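Local coordinates for flagellar brake protein YcgR (Klebsiella pneumoniae, PDB 5KEC), which binds the second messenger c-di-GMP and, as the transcriptional activator MrkH, probably switches on type 3 fimbriae genes and so promotes biofilm formation, at residues Q54-I59 / G89-I94; H119-Y124 / A173-I178; G127-G132 / K157-N162. All coordinates share one frame; numbering follows the deposited sequence.

Interaction 1. Residues Q54-I59 / G89-I94; sequences QTHRKI and GVDKGI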
loop_
_atom_site.group_PDB
_atom_site.type_symbol
_atom_site.label_atom_id
_atom_site.label_comp_id
_atom_site.label_asym_id
_atom_site.label_seq_id
_atom_site.Cartn_x
_atom_site.Cartn_y
_atom_site.Cartn_z
ATOM N N GLN B 54 4.748 -9.982 16.408
ATOM C CA GLN B 54 5.732 -9.288 17.224
ATOM C C GLN B 54 6.884 -8.827 16.361
ATOM O O GLN B 54 7.362 -9.564 15.494
ATOM C CB GLN B 54 6.241 -10.198 18.351
ATOM C CG GLN B 54 5.161 -10.598 19.363
ATOM C CD GLN B 54 5.601 -11.744 20.260
ATOM O OE1 GLN B 54 6.793 -11.975 20.444
ATOM N NE2 GLN B 54 4.639 -12.479 20.806
ATOM N N THR B 55 7.330 -7.599 16.598
ATOM C CA THR B 55 8.402 -7.015 15.816
ATOM C C THR B 55 8.922 -5.759 16.500
ATOM O O THR B 55 8.191 -5.093 17.225
ATOM C CB THR B 55 7.916 -6.654 14.399
ATOM O OG1 THR B 55 8.961 -5.983 13.686
ATOM C CG2 THR B 55 6.704 -5.745 14.471
ATOM N N HIS B 56 10.188 -5.437 16.276
ATOM C CA HIS B 56 10.751 -4.215 16.835
ATOM C C HIS B 56 10.380 -2.992 15.998
ATOM O O HIS B 56 10.515 -1.859 16.454
ATOM C CB HIS B 56 12.272 -4.329 16.988
ATOM C CG HIS B 56 12.699 -5.130 18.179
ATOM N ND1 HIS B 56 12.868 -6.498 18.136
ATOM C CD2 HIS B 56 12.984 -4.757 19.450
ATOM C CE1 HIS B 56 13.243 -6.931 19.326
ATOM N NE2 HIS B 56 13.322 -5.894 20.142
ATOM N N ARG B 57 9.903 -3.226 14.778
ATOM C CA ARG B 57 9.573 -2.133 13.867
ATOM C C ARG B 57 8.327 -1.365 14.312
ATOM O O ARG B 57 7.441 -1.917 14.971
ATOM C CB ARG B 57 9.365 -2.663 12.446
ATOM C CG ARG B 57 10.245 -3.845 12.083
ATOM C CD ARG B 57 11.696 -3.447 11.909
ATOM N NE ARG B 57 11.896 -2.627 10.719
ATOM C CZ ARG B 57 13.041 -2.553 10.050
ATOM N NH1 ARG B 57 14.092 -3.258 10.447
ATOM N NH2 ARG B 57 13.132 -1.779 8.978
ATOM N N LYS B 58 8.268 -0.088 13.952
ATOM C CA LYS B 58 7.072 0.710 14.190
ATOM C C LYS B 58 6.144 0.576 12.988
ATOM O O LYS B 58 6.566 0.751 11.843
ATOM C CB LYS B 58 7.422 2.187 14.415
ATOM C CG LYS B 58 8.072 2.509 15.760
ATOM C CD LYS B 58 9.528 2.070 15.813
ATOM C CE LYS B 58 10.320 2.905 16.812
ATOM N NZ LYS B 58 9.708 2.896 18.172
ATOM N N ILE B 59 4.886 0.254 13.254
ATOM C CA ILE B 59 3.900 0.093 12.196
ATOM C C ILE B 59 2.785 1.108 12.393
ATOM O O ILE B 59 2.200 1.182 13.474
ATOM C CB ILE B 59 3.304 -1.325 12.204
ATOM C CG1 ILE B 59 4.419 -2.369 12.139
ATOM C CG2 ILE B 59 2.328 -1.511 11.049
ATOM C CD1 ILE B 59 3.946 -3.781 12.424
ATOM N N GLY B 89 7.949 -8.045 26.039
ATOM C CA GLY B 89 9.052 -8.482 26.882
ATOM C C GLY B 89 9.883 -9.641 26.358
ATOM O O GLY B 89 10.301 -10.512 27.123
ATOM N N VAL B 90 10.117 -9.658 25.050
ATOM C CA VAL B 90 11.039 -10.615 24.450
ATOM C C VAL B 90 12.116 -9.815 23.742
ATOM O O VAL B 90 11.904 -9.339 22.625
ATOM C CB VAL B 90 10.350 -11.530 23.428
ATOM C CG1 VAL B 90 11.152 -12.803 23.240
ATOM C CG2 VAL B 90 8.938 -11.858 23.870
ATOM N N ASP B 91 13.266 -9.662 24.392
ATOM C CA ASP B 91 14.280 -8.743 23.903
ATOM C C ASP B 91 13.587 -7.392 23.813
ATOM O O ASP B 91 13.876 -6.576 22.937
ATOM C CB ASP B 91 14.794 -9.194 22.533
ATOM C CG ASP B 91 15.986 -8.388 22.061
ATOM O OD1 ASP B 91 16.172 -8.274 20.830
ATOM O OD2 ASP B 91 16.736 -7.870 22.918
ATOM N N LYS B 92 12.657 -7.181 24.744
ATOM C CA LYS B 92 11.743 -6.044 24.723
ATOM C C LYS B 92 11.268 -5.689 23.317
ATOM O O LYS B 92 11.644 -4.656 22.762
ATOM C CB LYS B 92 12.346 -4.830 25.431
ATOM C CG LYS B 92 11.801 -4.633 26.838
ATOM C CD LYS B 92 10.277 -4.654 26.825
ATOM C CE LYS B 92 9.693 -4.453 28.215
ATOM N NZ LYS B 92 10.040 -5.566 29.138
ATOM N N GLY B 93 10.438 -6.561 22.753
ATOM C CA GLY B 93 9.858 -6.338 21.443
ATOM C C GLY B 93 8.442 -5.815 21.567
ATOM O O GLY B 93 7.896 -5.731 22.667
ATOM N N ILE B 94 7.845 -5.453 20.438
ATOM C CA ILE B 94 6.480 -4.951 20.437
ATOM C C ILE B 94 5.498 -6.023 19.999
ATOM O O ILE B 94 5.657 -6.631 18.942
ATOM C CB ILE B 94 6.318 -3.739 19.509
ATOM C CG1 ILE B 94 7.235 -2.602 19.960
ATOM C CG2 ILE B 94 4.868 -3.291 19.487
ATOM C CD1 ILE B 94 7.779 -1.766 18.814
#
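An imidazole ring reaches back from the end of a strand to hold the loop that leads into the neighbouring strand: His56 NE2 donates to the backbone oxygen Asp91 O, 2.9 Å away. The N-H points nearly straight at this oxygen, which lies in the ring plane, although the donor stands above the plane of the Asp91 carbonyl. His56 leaves its backbone pointing away from 89-94, yet with CG beside the backbone N and chi2 near 88° the ring swings back to the loop. One ring face then lies over Gly93, whose CA is 4.0 Å from the ring centroid in a CH-pi contact. Histidine suits the place because it offers a flat face and an edge N-H together. Asp91 OD1 also comes within 3.6 Å of His56 CE1, the carboxylate turned steeply to the ring, and its negative charge would probably favour protonation of this exposed imidazole.

Beside the ring, Thr55 and Ile94 form an antiparallel hydrogen-bonded pair. Thr55 N bonds to Ile94 O at 3.0 Å; the return bond, Ile94 N to Thr55 O, is longer at 3.3 Å. Ile94 extends CD1 along the backbone to 3.6 Å from His56 O, laying an apolar branch over the turning chain. Thr55 OG1 accepts from Arg57 N at 3.1 Å, bending the chain off the strand, and the backbone oxygen of Arg57 is also held by the hydroxyl of Tyr96. Within the antiparallel sheet of the YcgR-like domain, where 50-55 runs out and 94-99 begins, the arrangement is that of an ST turn following the last hydrogen-bonded pair of two neighbouring antiparallel strands.

Interaction 2. Residues H119-Y124 / A173-I178; sequences HEHDFY and AEYGEI
His121 and Glu174 meet with ring and carboxylate almost coplanar, 9° apart. ND1 of His121 lies 3.0 Å from OE2 of Glu174, but the N-H points well off the oxygen, so the hydrogen bond is weak; the histidine is also poorly ordered. Glu174 gets there by bending at chi2 (107°), which folds its carboxylate back to the ring edge. Next to this polar pair lies an apolar one. The edge of the Phe123 ring meets Ala173 CB, 4.0 Å from Phe123 CE1, and Phe123 CZ lies 4.1 Å from Tyr175 CD2. A small methyl suits the edge of the phenyl ring, while the broad tyrosine ring carries the apolar surface on.

Further out, Phe123 is buried against Ile139 of strand 134-142 and against Leu172. Gly176 N bonds to Ala173 O at 3.0 Å, tightening the short 3-10 turn that presents Glu174 and Tyr175. The tyrosine packs on Ile223 and its hydroxyl bonds to Asp226, both in helix 214-234, which His121 also touches through Leu227 and Glu230. Two connections of an antiparallel beta-sheet domain thus meet against its C-terminal helix, 214-234, an arrangement consistent with a PilZ-type barrel.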
loop_
_atom_site.group_PDB
_atom_site.type_symbol
_atom_site.label_atom_id
_atom_site.label_comp_id
_atom_site.label_asym_id
_atom_site.label_seq_id
_atom_site.Cartn_x
_atom_site.Cartn_y
_atom_site.Cartn_z
ATOM N N HIS B 119 5.536 4.579 -16.842
ATOM C CA HIS B 119 4.714 4.784 -18.035
ATOM C C HIS B 119 5.240 5.889 -18.950
ATOM O O HIS B 119 6.224 6.555 -18.637
ATOM C CB HIS B 119 3.262 5.067 -17.636
ATOM C CG HIS B 119 3.099 6.285 -16.781
ATOM N ND1 HIS B 119 2.960 7.550 -17.310
ATOM C CD2 HIS B 119 3.067 6.433 -15.436
ATOM C CE1 HIS B 119 2.839 8.424 -16.326
ATOM N NE2 HIS B 119 2.902 7.773 -15.178
ATOM N N GLU B 120 4.578 6.078 -20.087
ATOM C CA GLU B 120 4.991 7.093 -21.058
ATOM C C GLU B 120 4.026 8.283 -21.115
ATOM O O GLU B 120 4.356 9.341 -21.658
ATOM C CB GLU B 120 5.158 6.463 -22.449
ATOM C CG GLU B 120 5.551 7.446 -23.546
ATOM C CD GLU B 120 4.352 7.981 -24.309
ATOM O OE1 GLU B 120 3.518 7.162 -24.748
ATOM O OE2 GLU B 120 4.238 9.217 -24.466
ATOM N N HIS B 121 2.841 8.105 -20.538
ATOM C CA HIS B 121 1.793 9.122 -20.582
ATOM C C HIS B 121 2.193 10.479 -19.990
ATOM O O HIS B 121 3.080 10.570 -19.143
ATOM C CB HIS B 121 0.522 8.604 -19.902
ATOM C CG HIS B 121 -0.237 7.607 -20.720
ATOM N ND1 HIS B 121 -1.253 7.968 -21.580
ATOM C CD2 HIS B 121 -0.132 6.259 -20.810
ATOM C CE1 HIS B 121 -1.739 6.887 -22.164
ATOM N NE2 HIS B 121 -1.077 5.837 -21.713
ATOM N N ASP B 122 1.517 11.525 -20.459
ATOM C CA ASP B 122 1.736 12.895 -20.002
ATOM C C ASP B 122 0.879 13.189 -18.771
ATOM O O ASP B 122 -0.074 13.954 -18.848
ATOM C CB ASP B 122 1.348 13.872 -21.115
ATOM C CG ASP B 122 2.515 14.711 -21.600
ATOM O OD1 ASP B 122 3.671 14.418 -21.225
ATOM O OD2 ASP B 122 2.272 15.663 -22.371
ATOM N N PHE B 123 1.210 12.573 -17.643
ATOM C CA PHE B 123 0.423 12.743 -16.430
ATOM C C PHE B 123 1.127 13.715 -15.500
ATOM O O PHE B 123 2.341 13.644 -15.330
ATOM C CB PHE B 123 0.230 11.401 -15.718
ATOM C CG PHE B 123 -0.587 10.396 -16.496
ATOM C CD1 PHE B 123 -1.360 10.785 -17.578
ATOM C CD2 PHE B 123 -0.579 9.058 -16.130
ATOM C CE1 PHE B 123 -2.120 9.857 -18.280
ATOM C CE2 PHE B 123 -1.330 8.122 -16.828
ATOM C CZ PHE B 123 -2.105 8.522 -17.904
ATOM N N TYR B 124 0.364 14.621 -14.895
ATOM C CA TYR B 124 0.933 15.610 -13.983
ATOM C C TYR B 124 0.054 15.724 -12.744
ATOM O O TYR B 124 -1.084 15.243 -12.733
ATOM C CB TYR B 124 1.050 16.982 -14.667
ATOM C CG TYR B 124 2.011 17.028 -15.837
ATOM C CD1 TYR B 124 3.344 17.371 -15.654
ATOM C CD2 TYR B 124 1.582 16.732 -17.131
ATOM C CE1 TYR B 124 4.229 17.413 -16.723
ATOM C CE2 TYR B 124 2.457 16.770 -18.206
ATOM C CZ TYR B 124 3.780 17.111 -17.996
ATOM O OH TYR B 124 4.657 17.156 -19.059
ATOM N N ALA B 173 -4.359 13.370 -18.738
ATOM C CA ALA B 173 -4.527 13.421 -20.188
ATOM C C ALA B 173 -5.893 12.893 -20.612
ATOM O O ALA B 173 -6.935 13.419 -20.195
ATOM C CB ALA B 173 -3.408 12.638 -20.883
ATOM N N GLU B 174 -5.888 11.842 -21.429
ATOM C CA GLU B 174 -7.123 11.324 -22.021
ATOM C C GLU B 174 -8.146 10.873 -20.981
ATOM O O GLU B 174 -9.329 10.745 -21.289
ATOM C CB GLU B 174 -6.826 10.157 -22.973
ATOM C CG GLU B 174 -5.456 10.196 -23.628
ATOM C CD GLU B 174 -4.509 9.158 -23.053
ATOM O OE1 GLU B 174 -4.550 7.990 -23.504
ATOM O OE2 GLU B 174 -3.720 9.509 -22.150
ATOM N N TYR B 175 -7.692 10.619 -19.757
ATOM C CA TYR B 175 -8.572 10.076 -18.726
ATOM C C TYR B 175 -9.250 11.152 -17.900
ATOM O O TYR B 175 -10.059 10.846 -17.027
ATOM C CB TYR B 175 -7.812 9.112 -17.817
ATOM C CG TYR B 175 -7.225 7.936 -18.562
ATOM C CD1 TYR B 175 -7.953 6.767 -18.728
ATOM C CD2 TYR B 175 -5.942 7.997 -19.107
ATOM C CE1 TYR B 175 -7.423 5.684 -19.410
ATOM C CE2 TYR B 175 -5.403 6.919 -19.797
ATOM C CZ TYR B 175 -6.150 5.765 -19.941
ATOM O OH TYR B 175 -5.628 4.687 -20.616
ATOM N N GLY B 176 -8.925 12.411 -18.181
ATOM C CA GLY B 176 -9.529 13.524 -17.471
ATOM C C GLY B 176 -8.741 13.935 -16.240
ATOM O O GLY B 176 -7.520 13.766 -16.171
ATOM N N GLU B 177 -9.448 14.479 -15.260
ATOM C CA GLU B 177 -8.813 14.955 -14.044
ATOM C C GLU B 177 -9.445 14.320 -12.825
ATOM O O GLU B 177 -10.624 13.959 -12.831
ATOM C CB GLU B 177 -8.871 16.486 -13.967
ATOM C CG GLU B 177 -8.099 17.156 -15.084
ATOM C CD GLU B 177 -7.954 18.649 -14.903
ATOM O OE1 GLU B 177 -8.889 19.285 -14.376
ATOM O OE2 GLU B 177 -6.898 19.187 -15.294
ATOM N N ILE B 178 -8.644 14.170 -11.781
ATOM C CA ILE B 178 -9.115 13.607 -10.531
ATOM C C ILE B 178 -8.547 14.404 -9.367
ATOM O O ILE B 178 -7.333 14.442 -9.164
ATOM C CB ILE B 178 -8.686 12.138 -10.373
ATOM C CG1 ILE B 178 -9.193 11.299 -11.544
ATOM C CG2 ILE B 178 -9.200 11.571 -9.043
ATOM C CD1 ILE B 178 -8.815 9.836 -11.454
#

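Interaction 3. Residues G127-G132 / K157-N162; sequences GRHKNG and KFLSHN
The rings of His129 and Phe158 lie almost parallel, their planes 11° apart, but are offset enough that little of one ring lies over the other, with centroids 4.7 Å apart. Over one phenyl face stands His129 CB, 3.8 Å from the Phe158 centroid, as a CH-pi contact; the opposite face carries CG of Lys157. In return, a face of the imidazole receives Phe158 CB, 3.4 Å from His129 ND1. At the phenyl edge sits the amide of Asn131, its ND2 3.7 Å from Phe158 CE1 and its plane steeply turned to the ring. CG set between the backbone N and the carbonyl carbon (chi1 64°) brings the amide there, while OD1 accepts from the backbone N of Glu133. Lys130 adds its aliphatic root, with CB 3.8 Å from Phe158 CE2.

A type I turn from His129 to Gly132, closed by Gly132 N to His129 O at 2.9 Å, sets these side chains around Phe158. Glycine suits the last position, where a CB would press on the carbonyl oxygen of Asn131. The turn joins strands 124-128 and 134-142, His129 also meets the ring of Tyr135, and segment 157-162, in the loop connecting strand 146-151 to strand 164-171, packs against it.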
loop_
_atom_site.group_PDB
_atom_site.type_symbol
_atom_site.label_atom_id
_atom_site.label_comp_id
_atom_site.label_asym_id
_atom_site.label_seq_id
_atom_site.Cartn_x
_atom_site.Cartn_y
_atom_site.Cartn_z
ATOM N N GLY B 127 -1.664 21.778 -8.021
ATOM C CA GLY B 127 -2.354 22.178 -6.811
ATOM C C GLY B 127 -1.652 23.353 -6.160
ATOM O O GLY B 127 -0.731 23.935 -6.733
ATOM N N ARG B 128 -2.104 23.715 -4.966
ATOM C CA ARG B 128 -1.466 24.784 -4.216
ATOM C C ARG B 128 -1.108 24.276 -2.835
ATOM O O ARG B 128 -1.872 23.525 -2.227
ATOM C CB ARG B 128 -2.394 25.997 -4.109
ATOM C CG ARG B 128 -2.692 26.643 -5.452
ATOM C CD ARG B 128 -3.554 27.888 -5.313
ATOM N NE ARG B 128 -3.683 28.589 -6.588
ATOM C CZ ARG B 128 -4.705 28.433 -7.424
ATOM N NH1 ARG B 128 -5.698 27.603 -7.119
ATOM N NH2 ARG B 128 -4.738 29.115 -8.564
ATOM N N HIS B 129 0.064 24.671 -2.348
ATOM C CA HIS B 129 0.444 24.343 -0.983
ATOM C C HIS B 129 -0.416 25.153 -0.014
ATOM O O HIS B 129 -1.251 25.961 -0.434
ATOM C CB HIS B 129 1.935 24.604 -0.761
ATOM C CG HIS B 129 2.831 23.613 -1.450
ATOM N ND1 HIS B 129 2.754 22.259 -1.220
ATOM C CD2 HIS B 129 3.819 23.785 -2.360
ATOM C CE1 HIS B 129 3.656 21.634 -1.960
ATOM N NE2 HIS B 129 4.314 22.538 -2.661
ATOM N N LYS B 130 -0.221 24.920 1.278
ATOM C CA LYS B 130 -1.020 25.563 2.310
ATOM C C LYS B 130 -0.930 27.086 2.251
ATOM O O LYS B 130 -1.885 27.781 2.602
ATOM C CB LYS B 130 -0.594 25.071 3.697
ATOM C CG LYS B 130 -0.686 23.564 3.887
ATOM C CD LYS B 130 -0.404 23.180 5.336
ATOM C CE LYS B 130 -0.804 21.737 5.621
ATOM N NZ LYS B 130 -0.766 21.413 7.080
ATOM N N ASN B 131 0.217 27.602 1.818
ATOM C CA ASN B 131 0.419 29.043 1.742
ATOM C C ASN B 131 -0.027 29.638 0.407
ATOM O O ASN B 131 0.257 30.799 0.111
ATOM C CB ASN B 131 1.887 29.384 1.976
ATOM C CG ASN B 131 2.786 28.813 0.902
ATOM O OD1 ASN B 131 2.312 28.142 -0.019
ATOM N ND2 ASN B 131 4.085 29.078 1.002
ATOM N N GLY B 132 -0.705 28.838 -0.408
ATOM C CA GLY B 132 -1.234 29.330 -1.668
ATOM C C GLY B 132 -0.274 29.228 -2.840
ATOM O O GLY B 132 -0.637 29.535 -3.976
ATOM N N LYS B 157 9.406 22.051 2.637
ATOM C CA LYS B 157 8.755 22.161 3.933
ATOM C C LYS B 157 7.311 21.651 3.911
ATOM O O LYS B 157 6.731 21.371 4.956
ATOM C CB LYS B 157 8.820 23.592 4.459
ATOM C CG LYS B 157 8.006 24.595 3.676
ATOM C CD LYS B 157 8.182 25.976 4.273
ATOM C CE LYS B 157 7.334 27.010 3.557
ATOM N NZ LYS B 157 7.430 28.337 4.234
ATOM N N PHE B 158 6.735 21.515 2.721
ATOM C CA PHE B 158 5.371 20.999 2.604
ATOM C C PHE B 158 5.352 19.522 2.248
ATOM O O PHE B 158 4.290 18.940 2.018
ATOM C CB PHE B 158 4.586 21.793 1.569
ATOM C CG PHE B 158 4.333 23.208 1.975
ATOM C CD1 PHE B 158 4.990 24.252 1.349
ATOM C CD2 PHE B 158 3.455 23.493 3.004
ATOM C CE1 PHE B 158 4.760 25.561 1.736
ATOM C CE2 PHE B 158 3.227 24.796 3.391
ATOM C CZ PHE B 158 3.880 25.830 2.757
ATOM N N LEU B 159 6.540 18.926 2.211
ATOM C CA LEU B 159 6.697 17.558 1.751
ATOM C C LEU B 159 7.351 16.672 2.803
ATOM O O LEU B 159 8.044 15.712 2.472
ATOM C CB LEU B 159 7.526 17.538 0.468
ATOM C CG LEU B 159 6.992 18.423 -0.657
ATOM C CD1 LEU B 159 7.934 18.422 -1.850
ATOM C CD2 LEU B 159 5.601 17.966 -1.069
ATOM N N SER B 160 7.133 16.990 4.073
ATOM C CA SER B 160 7.678 16.168 5.146
ATOM C C SER B 160 6.885 14.872 5.263
ATOM O O SER B 160 5.767 14.776 4.764
ATOM C CB SER B 160 7.662 16.928 6.472
ATOM O OG SER B 160 6.346 17.055 6.981
ATOM N N HIS B 161 7.458 13.878 5.930
ATOM C CA HIS B 161 6.795 12.589 6.060
ATOM C C HIS B 161 5.382 12.729 6.633
ATOM O O HIS B 161 5.159 13.447 7.608
ATOM C CB HIS B 161 7.634 11.635 6.910
ATOM C CG HIS B 161 6.982 10.309 7.144
ATOM N ND1 HIS B 161 7.003 9.296 6.209
ATOM C CD2 HIS B 161 6.276 9.836 8.196
ATOM C CE1 HIS B 161 6.346 8.252 6.681
ATOM N NE2 HIS B 161 5.893 8.553 7.885
ATOM N N ASN B 162 4.435 12.039 6.003
ATOM C CA ASN B 162 3.024 12.104 6.377
ATOM C C ASN B 162 2.385 13.470 6.162
ATOM O O ASN B 162 1.231 13.684 6.535
ATOM C CB ASN B 162 2.802 11.634 7.816
ATOM C CG ASN B 162 2.623 10.136 7.913
ATOM O OD1 ASN B 162 2.193 9.528 6.909
ATOM N ND2 ASN B 162 2.907 9.565 8.986
#

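In the fold
From the N terminus, the chain first closes interaction 1, where 54-59 meets 89-94 after the antiparallel pair 64-71 and 74-87; it ties loops at the ends of strands 50-55 and 94-99 of the first sheet. The chain then crosses to the second sheet. Segment 119-124 opens interaction 2, and soon afterwards 127-132 opens interaction 3, which closes at 157-162 before interaction 2 closes at 173-178. Interaction 3 is therefore the inner loop of the two and interaction 2 the outer, with centres about 22 Å apart. The outer contact gathers loops near helix 214-234, the inner one a turn and a loop beyond strand 124-128. Interactions 1 and 2 lie on opposite sides of the chain's centre.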